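Local coordinates for protein pectinesterase (Sitophilus oryzae, PDB 4PMH) that hydrolyses the methyl esters of pectin, releasing methanol, and probably helps the rice weevil digest plant cell walls, at residues 49-52 / 53-57. Sequence-based numbering, arbitrary orientation.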
ATOM      1  N   ASN A  49      18.811  -3.554  20.122  1.00 14.39           N
ATOM      2  CA  ASN A  49      18.140  -4.853  20.295  1.00 14.87           C
ATOM      3  C   ASN A  49      16.640  -4.818  19.990  1.00 14.64           C
ATOM      4  O   ASN A  49      15.997  -5.865  20.026  1.00 15.96           O
ATOM      5  CB  ASN A  49      18.367  -5.431  21.711  1.00 14.88           C
ATOM      6  CG  ASN A  49      19.831  -5.755  21.991  1.00 15.64           C
ATOM      7  OD1 ASN A  49      20.694  -5.558  21.136  1.00 15.61           O
ATOM      8  ND2 ASN A  49      20.113  -6.221  23.198  1.00 14.49           N
ATOM      9  N   THR A  50      16.083  -3.625  19.766  1.00 14.14           N
ATOM     10  CA  THR A  50      14.796  -3.471  19.094  1.00 13.93           C
ATOM     11  C   THR A  50      15.030  -2.571  17.875  1.00 13.37           C
ATOM     12  O   THR A  50      15.979  -1.784  17.852  1.00 13.73           O
ATOM     13  CB  THR A  50      13.741  -2.827  19.999  1.00 14.02           C
ATOM     14  OG1 THR A  50      14.168  -1.515  20.368  1.00 13.54           O
ATOM     15  CG2 THR A  50      13.506  -3.653  21.253  1.00 14.24           C
ATOM     16  N   ILE A  51      14.151  -2.671  16.883  1.00 12.40           N
ATOM     17  CA  ILE A  51      14.244  -1.816  15.704  1.00 12.03           C
ATOM     18  C   ILE A  51      13.902  -0.381  16.084  1.00 11.84           C
ATOM     19  O   ILE A  51      14.587   0.567  15.660  1.00 12.02           O
ATOM     20  CB  ILE A  51      13.341  -2.295  14.543  1.00 12.01           C
ATOM     21  CG1 ILE A  51      13.685  -3.737  14.137  1.00 11.91           C
ATOM     22  CG2 ILE A  51      13.493  -1.347  13.334  1.00 11.71           C
ATOM     23  CD1 ILE A  51      12.555  -4.481  13.454  1.00 11.84           C
ATOM     24  N   GLN A  52      12.863  -0.221  16.912  1.00 12.15           N
ATOM     25  CA  GLN A  52      12.430   1.109  17.358  1.00 12.04           C
ATOM     26  C   GLN A  52      13.619   1.865  17.947  1.00 11.97           C
ATOM     27  O   GLN A  52      13.776   3.045  17.684  1.00 12.03           O
ATOM     28  CB  GLN A  52      11.288   1.034  18.389  1.00 12.44           C
ATOM     29  CG  GLN A  52      10.570   2.377  18.589  1.00 13.06           C
ATOM     30  CD  GLN A  52      10.000   2.918  17.283  1.00 13.33           C
ATOM     31  OE1 GLN A  52       9.255   2.227  16.592  1.00 12.64           O
ATOM     32  NE2 GLN A  52      10.390   4.140  16.919  1.00 13.67           N
ATOM     33  N   ALA A  53      14.444   1.179  18.742  1.00 11.87           N
ATOM     34  CA  ALA A  53      15.610   1.812  19.365  1.00 12.22           C
ATOM     35  C   ALA A  53      16.595   2.374  18.346  1.00 11.48           C
ATOM     36  O   ALA A  53      17.173   3.428  18.566  1.00 11.13           O
ATOM     37  CB  ALA A  53      16.326   0.854  20.304  1.00 12.27           C
ATOM     38  N   ALA A  54      16.784   1.677  17.236  1.00 12.00           N
ATOM     39  CA  ALA A  54      17.679   2.171  16.183  1.00 12.48           C
ATOM     40  C   ALA A  54      17.047   3.390  15.488  1.00 12.72           C
ATOM     41  O   ALA A  54      17.731   4.344  15.185  1.00 12.63           O
ATOM     42  CB  ALA A  54      17.966   1.084  15.175  1.00 12.03           C
ATOM     43  N   VAL A  55      15.733   3.326  15.235  1.00 12.77           N
ATOM     44  CA  VAL A  55      14.980   4.411  14.597  1.00 12.64           C
ATOM     45  C   VAL A  55      15.079   5.657  15.465  1.00 12.60           C
ATOM     46  O   VAL A  55      15.375   6.759  14.967  1.00 12.28           O
ATOM     47  CB  VAL A  55      13.493   4.029  14.361  1.00 12.84           C
ATOM     48  CG1 VAL A  55      12.634   5.254  14.046  1.00 12.78           C
ATOM     49  CG2 VAL A  55      13.384   2.979  13.270  1.00 13.13           C
ATOM     50  N   ASN A  56      14.887   5.455  16.768  1.00 12.18           N
ATOM     51  CA  ASN A  56      14.924   6.524  17.730  1.00 11.69           C
ATOM     52  C   ASN A  56      16.295   7.177  17.729  1.00 11.89           C
ATOM     53  O   ASN A  56      16.401   8.396  17.752  1.00 12.33           O
ATOM     54  CB  ASN A  56      14.648   6.000  19.138  1.00 11.41           C
ATOM     55  CG  ASN A  56      13.194   5.626  19.366  1.00 11.84           C
ATOM     56  OD1 ASN A  56      12.315   5.926  18.556  1.00 11.95           O
ATOM     57  ND2 ASN A  56      12.931   4.979  20.498  1.00 11.28           N
ATOM     58  N   ALA A  57      17.343   6.369  17.726  1.00 12.43           N
ATOM     59  CA  ALA A  57      18.708   6.918  17.731  1.00 13.44           C
ATOM     60  C   ALA A  57      18.954   7.814  16.525  1.00 13.72           C
ATOM     61  O   ALA A  57      19.465   8.927  16.669  1.00 13.96           O
ATOM     62  CB  ALA A  57      19.755   5.807  17.787  1.00 13.45           C
TER
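Thr50 caps the first turn of helix 51-61 from the N-cap position, its OG1 accepting from Ala53 N at 3.2 Å. The hydroxyl is placed there by a chi1 of 62°, which sets OG1 between the backbone N and the carbonyl carbon and brings it also against the methyl of Ala53. Ile51 O receives Val55 N at 3.0 Å in a nearly straight bond, and Ala54 N more weakly. One turn apart, the CG2 methyls of Ile51 and Val55 lie 4.3 Å from each other, a loose apolar pair on the buried side of the helix. Gln52 is tied to Asn56 twice. Its O takes Asn56 N at 2.8 Å, and its NE2 donates to Asn56 OD1 at 3.1 Å. The side-chain bond is almost linear at the donor and lies in the amide plane of Gln52, yet it reaches OD1 from above the carbonyl plane, 41° out of it; the two amides are turned 47° apart. A bend at chi2 turns the Gln52 chain forward along the helix, toward Asn56, where NE2 also passes CG1 of Val55, while OE1 accepts from Tyr81 N. An alanine in place of Asn56 has no side-chain acceptor for Gln52 NE2, and the amide end of Gln52 would probably be less firmly fixed in its rotation. The helix is the connection in the beta-alpha-beta unit between strands 42-44 and 67-71, at one end of the parallel beta-helix; Ala54 packs on both strands, Ile51 meets Ile71 of the second, and Ile51 and Val55 both touch Val80 of strand 80-82.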